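DegV family protein (Eubacterium eligens, PDB 3FDJ) is of unknown function but belongs to the DegV family, whose characterised members bind fatty acids, and so probably binds a lipid-like ligand. Local coordinates at residues Ile44-Met47 / Leu48-Glu52; Ser161-Asn164 / Leu165-Gly169; Gly259-Cys262 / Ser263-Glu267. All coordinates share one frame; numbering follows the deposited sequence. Where two conformers were deposited one is given.

Interaction 1: residues Ile44-Met47 / Leu48-Glu52; sequences IHRM and LDILE
D49 OD2 accepts a hydrogen bond from a water 2.7 Å away, and the same water lies 3.4 Å from H45 NE2 in a weak bond, so it spans one turn of helix 44-52 of the DegV fold. The imidazole and carboxylate planes are turned 64° apart, with D49 OD1 over one ring face near the rim. Stronger partners lie beyond the turn: E232 is hydrogen-bonded to H45 ND1, and R268 makes a salt bridge with D49 OD1. The i to i+4 backbone bonds of the helix include L48 N to I44 O at 2.9 Å (168°). R46 is extended from CG to NE and brings one face of its guanidinium over I50 CD1, 3.6 Å from CZ, while E34 makes a salt bridge with R46 NH1. Along another line of the helix, I44 and L48 run side by side, CG2 to CD1 at 3.9 Å. Replacing L48 with an alanine would probably leave I44 CG2 without its neighbour on the next turn and open a gap against V231 and R268. Selenomethionine M47 holds CG anti to its backbone N (chi1 -177°), which puts CG alongside L51 CD1 at 3.9 Å.

Interaction 2: residues Ser161-Asn164 / Leu165-Gly169; sequences SLHN and LAQNG
N164, Q167 and N168 join in a local, mostly polar contact on the short helix 163-167, which follows strand 153-159 and lies against helix 260-266. L162 occupies the N-cap position, and G169, with positive phi, is the C-prime residue of a Schellman motif, so the contact takes in both ends of the helix. The carbonyl of N164 is gripped twice by N168. N168 ND2 donates to N164 O at 2.9 Å with an N-H...O angle of 160°, and its backbone N reaches the same oxygen at 3.2 Å from the other face of the carbonyl plane, more bent and well above that plane. The N168 side chain thus folds back over the last turn, with the oxygen close to its amide plane.

The side chains of N164 and Q167 run alongside each other, their amide planes moderately inclined to one another. Q167 NE2 donates to N164 OD1 at 3.0 Å; the bond is bent to 132°, although the oxygen lies in the Q167 amide plane. Q167 reaches it with CG between the backbone N and the carbonyl carbon (chi1 75°), the chain extended beyond. The same amide nitrogen lies 3.7 Å from H163 CD2.

Both amides work in two directions: N164 ND2 donates to Y264 O, and Q167 OE1 accepts from S58 N. On the apolar side, L162 CD2 meets L165 CD1 at 4.1 Å; L162 also packs on A179, one of the sodium-site residues. With OD1 and ND2 of N164 and NE2 and OE1 of Q167 all engaged, a flip of either amide would probably set like against like, so the orientations of both groups are probably fixed.

Interaction 3: residues Gly259-Cys262 / Ser263-Glu267; sequences GGLC and SYYAE
Y265 rises from the short N-capped helix 260-266 of the DegV fold, against L261 one turn earlier. Its CB stands 3.9 Å from L261 O, the carbonyl that accepts the backbone N-H of Y265. With CG anti to the carbonyl carbon (chi1 -81°), the ring crosses the L261 side chain obliquely: CD2 stays close to that carbonyl oxygen, and CE2 meets L261 CD2 at 3.8 Å. L261 CD1 comes to the ring edge, in its plane. An edge atom of Y264, CD2, sits over the centre of one Y265 ring face, 3.5 Å above it, the two ring planes being nearly perpendicular. At the tip, Y265 OH is hydrogen-bonded to T60 OG1, while the Y264 hydroxyl pairs with S58. Both rings therefore connect this buried helix to the region of strand 59-61.

The helix starts after G259, its N-cap residue, where the carboxylate of D38 receives the N-H groups of G260 and L261. S263 turns back to the same end: its backbone N donates to G259 O at 2.9 Å, and its hydroxyl, OG beside that N (chi1 -66°), gives a second bond to G259 O at 2.7 Å from 42° out of the carbonyl plane.

Overall arrangement
Segment 259-267 of interaction 3 is the common neighbour of the other two. It touches interaction 1, centre to centre about 10 Å, through L51 CD1 against Y264 CD1 at 3.6 Å, and interaction 2, about 11 Å away, through the bond from N164 N to OE2 of E267, just after the helix, at 2.8 Å and through L165 CD1 against Y265 O at 3.5 Å. Interactions 1 and 2 do not touch; their nearest atoms are about 5 Å apart. A bound hexaethylene glycol, probably from the crystallisation liquor, lies about 4 Å from the Y265 side chain and 5 Å from that of L165, and may mark a ligand pocket. The sodium ion is about 7 Å from the L162 side chain.

Interaction 1: residues Ile44-Met47 / Leu48-Glu52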
ATOM      1  N   ILE A  44      -9.673 -12.296  -6.633  1.00 14.22           N
ATOM      2  CA  ILE A  44      -8.488 -11.685  -7.241  1.00 14.07           C
ATOM      3  C   ILE A  44      -7.846 -12.621  -8.244  1.00 13.95           C
ATOM      4  O   ILE A  44      -7.407 -12.187  -9.297  1.00 13.84           O
ATOM      5  CB  ILE A  44      -7.474 -11.256  -6.169  1.00 14.01           C
ATOM      6  CG1 ILE A  44      -8.004 -10.037  -5.422  1.00 14.57           C
ATOM      7  CG2 ILE A  44      -6.114 -10.941  -6.798  1.00 13.52           C
ATOM      8  CD1 ILE A  44      -7.343  -9.774  -4.096  1.00 14.10           C
ATOM      9  N   HIS A  45      -7.817 -13.912  -7.925  1.00 14.73           N
ATOM     10  CA  HIS A  45      -7.240 -14.920  -8.817  1.00 14.68           C
ATOM     11  C   HIS A  45      -7.951 -14.914 -10.171  1.00 14.89           C
ATOM     12  O   HIS A  45      -7.314 -14.936 -11.226  1.00 14.10           O
ATOM     13  CB  HIS A  45      -7.318 -16.302  -8.163  1.00 15.46           C
ATOM     14  CG  HIS A  45      -6.649 -17.384  -8.956  1.00 16.59           C
ATOM     15  ND1 HIS A  45      -5.280 -17.538  -8.994  1.00 18.65           N
ATOM     16  CD2 HIS A  45      -7.160 -18.352  -9.752  1.00 18.85           C
ATOM     17  CE1 HIS A  45      -4.974 -18.554  -9.783  1.00 19.37           C
ATOM     18  NE2 HIS A  45      -6.097 -19.068 -10.254  1.00 20.36           N
ATOM     19  N   ARG A  46      -9.282 -14.848 -10.135  1.00 14.71           N
ATOM     20  CA  ARG A  46     -10.086 -14.731 -11.340  1.00 14.87           C
ATOM     21  C   ARG A  46      -9.794 -13.430 -12.113  1.00 14.58           C
ATOM     22  O   ARG A  46      -9.681 -13.434 -13.344  1.00 14.11           O
ATOM     23  CB  ARG A  46     -11.582 -14.816 -10.988  1.00 14.88           C
ATOM     24  CG  ARG A  46     -12.515 -14.496 -12.145  1.00 16.80           C
ATOM     25  CD  ARG A  46     -13.993 -14.678 -11.772  1.00 18.94           C
ATOM     26  NE  ARG A  46     -14.860 -14.305 -12.886  1.00 19.78           N
ATOM     27  CZ  ARG A  46     -15.231 -13.063 -13.199  1.00 21.24           C
ATOM     28  NH1 ARG A  46     -14.832 -12.015 -12.484  1.00 20.35           N
ATOM     29  NH2 ARG A  46     -16.014 -12.862 -14.253  1.00 21.36           N
HETATM   30  N   MSE A  47      -9.691 -12.317 -11.392  1.00 14.51           N
HETATM   31  CA  MSE A  47      -9.414 -11.041 -12.036  1.00 14.01           C
HETATM   32  C   MSE A  47      -8.070 -11.087 -12.764  1.00 14.13           C
HETATM   33  O   MSE A  47      -7.961 -10.630 -13.897  1.00 13.88           O
HETATM   34  CB  MSE A  47      -9.393  -9.907 -11.008  1.00 13.61           C
HETATM   35  CG  MSE A  47      -9.190  -8.541 -11.637  1.00 13.03           C
HETATM   36 SE   MSE A  47      -8.931  -7.161 -10.295  0.80 13.72          SE
HETATM   37  CE  MSE A  47      -7.148  -7.657  -9.642  1.00 14.06           C
ATOM     38  N   LEU A  48      -7.046 -11.609 -12.098  1.00 14.51           N
ATOM     39  CA  LEU A  48      -5.722 -11.699 -12.709  1.00 14.90           C
ATOM     40  C   LEU A  48      -5.749 -12.592 -13.956  1.00 15.36           C
ATOM     41  O   LEU A  48      -5.081 -12.288 -14.949  1.00 14.68           O
ATOM     42  CB  LEU A  48      -4.697 -12.218 -11.701  1.00 15.10           C
ATOM     43  CG  LEU A  48      -4.377 -11.285 -10.521  1.00 14.57           C
ATOM     44  CD1 LEU A  48      -3.482 -11.993  -9.516  1.00 15.51           C
ATOM     45  CD2 LEU A  48      -3.742 -10.004 -11.009  1.00 14.83           C
ATOM     46  N   ASP A  49      -6.502 -13.691 -13.898  1.00 16.27           N
ATOM     47  CA  ASP A  49      -6.649 -14.569 -15.056  1.00 17.31           C
ATOM     48  C   ASP A  49      -7.321 -13.823 -16.208  1.00 17.46           C
ATOM     49  O   ASP A  49      -6.918 -13.964 -17.357  1.00 17.57           O
ATOM     50  CB  ASP A  49      -7.459 -15.841 -14.713  1.00 17.90           C
ATOM     51  CG  ASP A  49      -6.640 -16.906 -13.952  1.00 20.38           C
ATOM     52  OD1 ASP A  49      -5.434 -16.705 -13.675  1.00 22.92           O
ATOM     53  OD2 ASP A  49      -7.218 -17.973 -13.627  1.00 24.92           O
ATOM     54  N   ILE A  50      -8.339 -13.026 -15.902  1.00 17.63           N
ATOM     55  CA  ILE A  50      -9.033 -12.259 -16.931  1.00 18.11           C
ATOM     56  C   ILE A  50      -8.089 -11.243 -17.566  1.00 19.04           C
ATOM     57  O   ILE A  50      -8.010 -11.139 -18.801  1.00 18.38           O
ATOM     58  CB  ILE A  50     -10.298 -11.559 -16.382  1.00 17.70           C
ATOM     59  CG1 ILE A  50     -11.410 -12.586 -16.158  1.00 17.97           C
ATOM     60  CG2 ILE A  50     -10.794 -10.493 -17.333  1.00 17.20           C
ATOM     61  CD1 ILE A  50     -12.592 -12.028 -15.387  1.00 17.21           C
ATOM     62  N   LEU A  51      -7.349 -10.524 -16.725  1.00 19.81           N
ATOM     63  CA  LEU A  51      -6.442  -9.497 -17.218  1.00 21.09           C
ATOM     64  C   LEU A  51      -5.294 -10.057 -18.047  1.00 22.08           C
ATOM     65  O   LEU A  51      -4.928  -9.463 -19.048  1.00 22.80           O
ATOM     66  CB  LEU A  51      -5.896  -8.648 -16.072  1.00 20.62           C
ATOM     67  CG  LEU A  51      -6.975  -7.804 -15.409  1.00 20.18           C
ATOM     68  CD1 LEU A  51      -6.474  -7.235 -14.110  1.00 19.62           C
ATOM     69  CD2 LEU A  51      -7.468  -6.710 -16.332  1.00 22.24           C
ATOM     70  N   GLU A  52      -4.728 -11.188 -17.639  0.50 22.81           N
ATOM     71  CA  GLU A  52      -3.592 -11.764 -18.372  0.50 23.59           C
ATOM     72  C   GLU A  52      -3.923 -12.162 -19.807  0.50 24.05           C
ATOM     73  O   GLU A  52      -3.024 -12.233 -20.646  0.50 24.45           O
ATOM     74  CB  GLU A  52      -2.975 -12.943 -17.610  0.50 23.71           C
ATOM     75  CG  GLU A  52      -1.719 -12.538 -16.837  0.50 23.97           C
ATOM     76  CD  GLU A  52      -1.303 -13.551 -15.790  0.50 24.33           C
ATOM     77  OE1 GLU A  52      -1.891 -14.647 -15.738  0.50 24.86           O
ATOM     78  OE2 GLU A  52      -0.383 -13.246 -15.009  0.50 24.40           O
TER
HETATM   79  O   HOH W   1      -6.071 -20.399 -13.397  1.00 36.62           O

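Interaction 2: residues Ser161-Asn164 / Leu165-Gly169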
ATOM      1  N   SER A 161       6.298  -7.787 -13.690  1.00  9.44           N
ATOM      2  CA  SER A 161       5.698  -7.092 -14.833  1.00  9.95           C
ATOM      3  C   SER A 161       5.202  -5.730 -14.382  1.00 10.00           C
ATOM      4  O   SER A 161       4.642  -5.620 -13.294  1.00  8.99           O
ATOM      5  CB  SER A 161       4.547  -7.909 -15.409  1.00 10.63           C
ATOM      6  OG  SER A 161       3.801  -7.154 -16.377  1.00 14.97           O
ATOM      7  N   LEU A 162       5.404  -4.716 -15.225  1.00  8.94           N
ATOM      8  CA  LEU A 162       4.972  -3.351 -14.963  1.00  9.40           C
ATOM      9  C   LEU A 162       4.037  -2.860 -16.062  1.00  9.38           C
ATOM     10  O   LEU A 162       3.885  -1.663 -16.266  1.00  9.78           O
ATOM     11  CB  LEU A 162       6.189  -2.424 -14.817  1.00 10.03           C
ATOM     12  CG  LEU A 162       7.056  -2.716 -13.576  1.00 10.98           C
ATOM     13  CD1 LEU A 162       8.085  -3.783 -13.871  1.00 13.72           C
ATOM     14  CD2 LEU A 162       7.727  -1.449 -13.065  1.00 14.21           C
ATOM     15  N   HIS A 163       3.357  -3.793 -16.734  1.00  9.74           N
ATOM     16  CA  HIS A 163       2.503  -3.436 -17.853  1.00 10.58           C
ATOM     17  C   HIS A 163       1.325  -2.546 -17.413  1.00  9.54           C
ATOM     18  O   HIS A 163       1.004  -1.553 -18.073  1.00  9.92           O
ATOM     19  CB  HIS A 163       1.983  -4.710 -18.502  1.00 11.25           C
ATOM     20  CG  HIS A 163       1.010  -4.472 -19.601  1.00 14.79           C
ATOM     21  ND1 HIS A 163       1.387  -3.993 -20.833  1.00 18.30           N
ATOM     22  CD2 HIS A 163      -0.329  -4.671 -19.661  1.00 17.35           C
ATOM     23  CE1 HIS A 163       0.318  -3.889 -21.603  1.00 21.06           C
ATOM     24  NE2 HIS A 163      -0.735  -4.305 -20.919  1.00 19.24           N
ATOM     25  N   ASN A 164       0.687  -2.911 -16.311  1.00  8.58           N
ATOM     26  CA  ASN A 164      -0.465  -2.130 -15.823  1.00  9.25           C
ATOM     27  C   ASN A 164      -0.077  -0.734 -15.318  1.00  8.73           C
ATOM     28  O   ASN A 164      -0.774   0.265 -15.589  1.00  9.90           O
ATOM     29  CB  ASN A 164      -1.256  -2.939 -14.783  1.00  9.10           C
ATOM     30  CG  ASN A 164      -1.890  -4.180 -15.383  1.00  9.68           C
ATOM     31  OD1 ASN A 164      -2.148  -4.231 -16.585  1.00 11.93           O
ATOM     32  ND2 ASN A 164      -2.131  -5.189 -14.555  1.00  8.93           N
ATOM     33  N   LEU A 165       1.033  -0.639 -14.595  1.00  8.88           N
ATOM     34  CA  LEU A 165       1.592   0.662 -14.254  1.00  8.99           C
ATOM     35  C   LEU A 165       1.872   1.498 -15.504  1.00  9.56           C
ATOM     36  O   LEU A 165       1.476   2.658 -15.586  1.00  9.85           O
ATOM     37  CB  LEU A 165       2.883   0.524 -13.434  1.00  8.85           C
ATOM     38  CG  LEU A 165       2.713   0.091 -11.984  1.00  8.30           C
ATOM     39  CD1 LEU A 165       4.020  -0.547 -11.481  1.00 10.34           C
ATOM     40  CD2 LEU A 165       2.247   1.233 -11.085  1.00  8.36           C
ATOM     41  N   ALA A 166       2.534   0.891 -16.483  1.00  9.36           N
ATOM     42  CA  ALA A 166       2.945   1.594 -17.688  1.00  9.84           C
ATOM     43  C   ALA A 166       1.752   2.028 -18.528  1.00 10.15           C
ATOM     44  O   ALA A 166       1.727   3.169 -18.989  1.00  9.77           O
ATOM     45  CB  ALA A 166       3.926   0.747 -18.529  1.00  9.00           C
ATOM     46  N   GLN A 167       0.751   1.160 -18.706  1.00 10.30           N
ATOM     47  CA  GLN A 167      -0.375   1.539 -19.566  1.00 10.92           C
ATOM     48  C   GLN A 167      -1.203   2.635 -18.916  1.00 11.50           C
ATOM     49  O   GLN A 167      -1.908   3.348 -19.607  1.00 11.34           O
ATOM     50  CB  GLN A 167      -1.260   0.344 -19.943  1.00 12.01           C
ATOM     51  CG  GLN A 167      -2.162  -0.163 -18.835  1.00 13.22           C
ATOM     52  CD  GLN A 167      -3.164  -1.208 -19.309  1.00 16.76           C
ATOM     53  OE1 GLN A 167      -3.985  -0.942 -20.201  1.00 16.06           O
ATOM     54  NE2 GLN A 167      -3.132  -2.385 -18.689  1.00 15.30           N
ATOM     55  N   ASN A 168      -1.107   2.764 -17.594  1.00 11.23           N
ATOM     56  CA  ASN A 168      -1.799   3.829 -16.867  1.00 11.83           C
ATOM     57  C   ASN A 168      -0.945   5.070 -16.577  1.00 12.49           C
ATOM     58  O   ASN A 168      -1.361   5.948 -15.801  1.00 12.22           O
ATOM     59  CB  ASN A 168      -2.409   3.259 -15.579  1.00 11.68           C
ATOM     60  CG  ASN A 168      -3.661   2.444 -15.849  1.00 12.93           C
ATOM     61  OD1 ASN A 168      -4.728   3.003 -16.151  1.00 14.64           O
ATOM     62  ND2 ASN A 168      -3.543   1.135 -15.771  1.00 10.10           N
ATOM     63  N   GLY A 169       0.228   5.149 -17.206  1.00 12.51           N
ATOM     64  CA  GLY A 169       1.109   6.306 -17.088  1.00 13.49           C
ATOM     65  C   GLY A 169       1.786   6.459 -15.743  1.00 14.46           C
ATOM     66  O   GLY A 169       2.190   7.565 -15.377  1.00 14.98           O
TER

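Interaction 3: residues Gly259-Cys262 / Ser263-Glu267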
ATOM      1  N   GLY A 259      -4.261  -6.960  -1.783  1.00  9.31           N
ATOM      2  CA  GLY A 259      -5.646  -6.773  -2.176  1.00  9.28           C
ATOM      3  C   GLY A 259      -5.721  -6.538  -3.666  1.00  9.23           C
ATOM      4  O   GLY A 259      -4.721  -6.685  -4.362  1.00  8.45           O
ATOM      5  N   GLY A 260      -6.915  -6.188  -4.138  1.00  8.80           N
ATOM      6  CA  GLY A 260      -7.202  -6.039  -5.565  1.00  9.91           C
ATOM      7  C   GLY A 260      -6.359  -4.975  -6.267  1.00  9.76           C
ATOM      8  O   GLY A 260      -5.782  -5.227  -7.308  1.00  9.17           O
ATOM      9  N   LEU A 261      -6.300  -3.786  -5.685  1.00 10.18           N
ATOM     10  CA  LEU A 261      -5.597  -2.661  -6.289  1.00 10.86           C
ATOM     11  C   LEU A 261      -4.113  -2.951  -6.384  1.00 11.04           C
ATOM     12  O   LEU A 261      -3.493  -2.794  -7.442  1.00 11.90           O
ATOM     13  CB  LEU A 261      -5.832  -1.398  -5.447  1.00 11.05           C
ATOM     14  CG  LEU A 261      -5.339  -0.056  -6.007  1.00 12.13           C
ATOM     15  CD1 LEU A 261      -3.834   0.103  -5.873  1.00 15.34           C
ATOM     16  CD2 LEU A 261      -5.809   0.117  -7.474  1.00 13.65           C
ATOM     17  N   CYS A 262      -3.514  -3.371  -5.278  1.00 11.49           N
ATOM     18  CA  CYS A 262      -2.101  -3.713  -5.301  1.00 12.41           C
ATOM     19  C   CYS A 262      -1.819  -4.918  -6.205  1.00 11.95           C
ATOM     20  O   CYS A 262      -0.791  -4.944  -6.868  1.00 12.13           O
ATOM     21  CB  CYS A 262      -1.529  -3.909  -3.901  1.00 13.12           C
ATOM     22  SG  CYS A 262      -1.351  -2.301  -2.981  1.00 21.27           S
ATOM     23  N   SER A 263      -2.738  -5.867  -6.291  1.00 10.58           N
ATOM     24  CA  SER A 263      -2.565  -7.025  -7.195  1.00  9.64           C
ATOM     25  C   SER A 263      -2.581  -6.573  -8.651  1.00 10.15           C
ATOM     26  O   SER A 263      -1.789  -7.054  -9.450  1.00  9.48           O
ATOM     27  CB  SER A 263      -3.615  -8.111  -6.938  1.00 10.65           C
ATOM     28  OG  SER A 263      -3.449  -8.700  -5.644  1.00  8.99           O
ATOM     29  N   TYR A 264      -3.435  -5.604  -8.974  1.00  9.24           N
ATOM     30  CA  TYR A 264      -3.498  -5.070 -10.335  1.00  9.65           C
ATOM     31  C   TYR A 264      -2.171  -4.405 -10.747  1.00  9.80           C
ATOM     32  O   TYR A 264      -1.654  -4.687 -11.820  1.00  9.18           O
ATOM     33  CB  TYR A 264      -4.686  -4.098 -10.489  1.00  9.44           C
ATOM     34  CG  TYR A 264      -4.734  -3.411 -11.822  1.00  8.27           C
ATOM     35  CD1 TYR A 264      -5.228  -4.082 -12.936  1.00 10.52           C
ATOM     36  CD2 TYR A 264      -4.256  -2.116 -11.994  1.00  8.37           C
ATOM     37  CE1 TYR A 264      -5.233  -3.491 -14.184  1.00 10.16           C
ATOM     38  CE2 TYR A 264      -4.285  -1.495 -13.269  1.00  9.69           C
ATOM     39  CZ  TYR A 264      -4.776  -2.196 -14.348  1.00  9.21           C
ATOM     40  OH  TYR A 264      -4.811  -1.650 -15.607  1.00 10.68           O
ATOM     41  N   TYR A 265      -1.636  -3.540  -9.892  1.00  9.63           N
ATOM     42  CA  TYR A 265      -0.463  -2.742 -10.239  1.00 10.03           C
ATOM     43  C   TYR A 265       0.871  -3.439  -9.987  1.00  9.83           C
ATOM     44  O   TYR A 265       1.835  -3.204 -10.728  1.00  9.97           O
ATOM     45  CB  TYR A 265      -0.514  -1.382  -9.534  1.00  9.81           C
ATOM     46  CG  TYR A 265      -1.406  -0.381 -10.234  1.00  9.59           C
ATOM     47  CD1 TYR A 265      -1.129   0.023 -11.549  1.00  8.61           C
ATOM     48  CD2 TYR A 265      -2.546   0.151  -9.608  1.00 10.19           C
ATOM     49  CE1 TYR A 265      -1.950   0.938 -12.209  1.00 10.03           C
ATOM     50  CE2 TYR A 265      -3.355   1.074 -10.263  1.00  9.32           C
ATOM     51  CZ  TYR A 265      -3.047   1.466 -11.549  1.00  8.85           C
ATOM     52  OH  TYR A 265      -3.859   2.348 -12.222  1.00  8.44           O
ATOM     53  N   ALA A 266       0.948  -4.283  -8.962  1.00  9.92           N
ATOM     54  CA  ALA A 266       2.177  -5.068  -8.718  1.00 11.26           C
ATOM     55  C   ALA A 266       2.289  -6.295  -9.618  1.00 10.93           C
ATOM     56  O   ALA A 266       3.396  -6.757  -9.915  1.00 11.20           O
ATOM     57  CB  ALA A 266       2.301  -5.461  -7.246  1.00  9.86           C
ATOM     58  N   GLU A 267       1.138  -6.810 -10.032  1.00 10.99           N
ATOM     59  CA  GLU A 267       0.990  -7.957 -10.946  1.00 11.17           C
ATOM     60  C   GLU A 267       1.420  -9.291 -10.352  1.00 10.92           C
ATOM     61  O   GLU A 267       2.046  -9.356  -9.303  1.00  8.78           O
ATOM     62  CB  GLU A 267       1.622  -7.690 -12.312  1.00 12.27           C
ATOM     63  CG  GLU A 267       0.935  -6.520 -12.994  1.00 14.89           C
ATOM     64  CD  GLU A 267       1.214  -6.411 -14.480  1.00 18.55           C
ATOM     65  OE1 GLU A 267       1.109  -7.443 -15.192  1.00 20.82           O
ATOM     66  OE2 GLU A 267       1.486  -5.271 -14.933  1.00 17.21           O
TER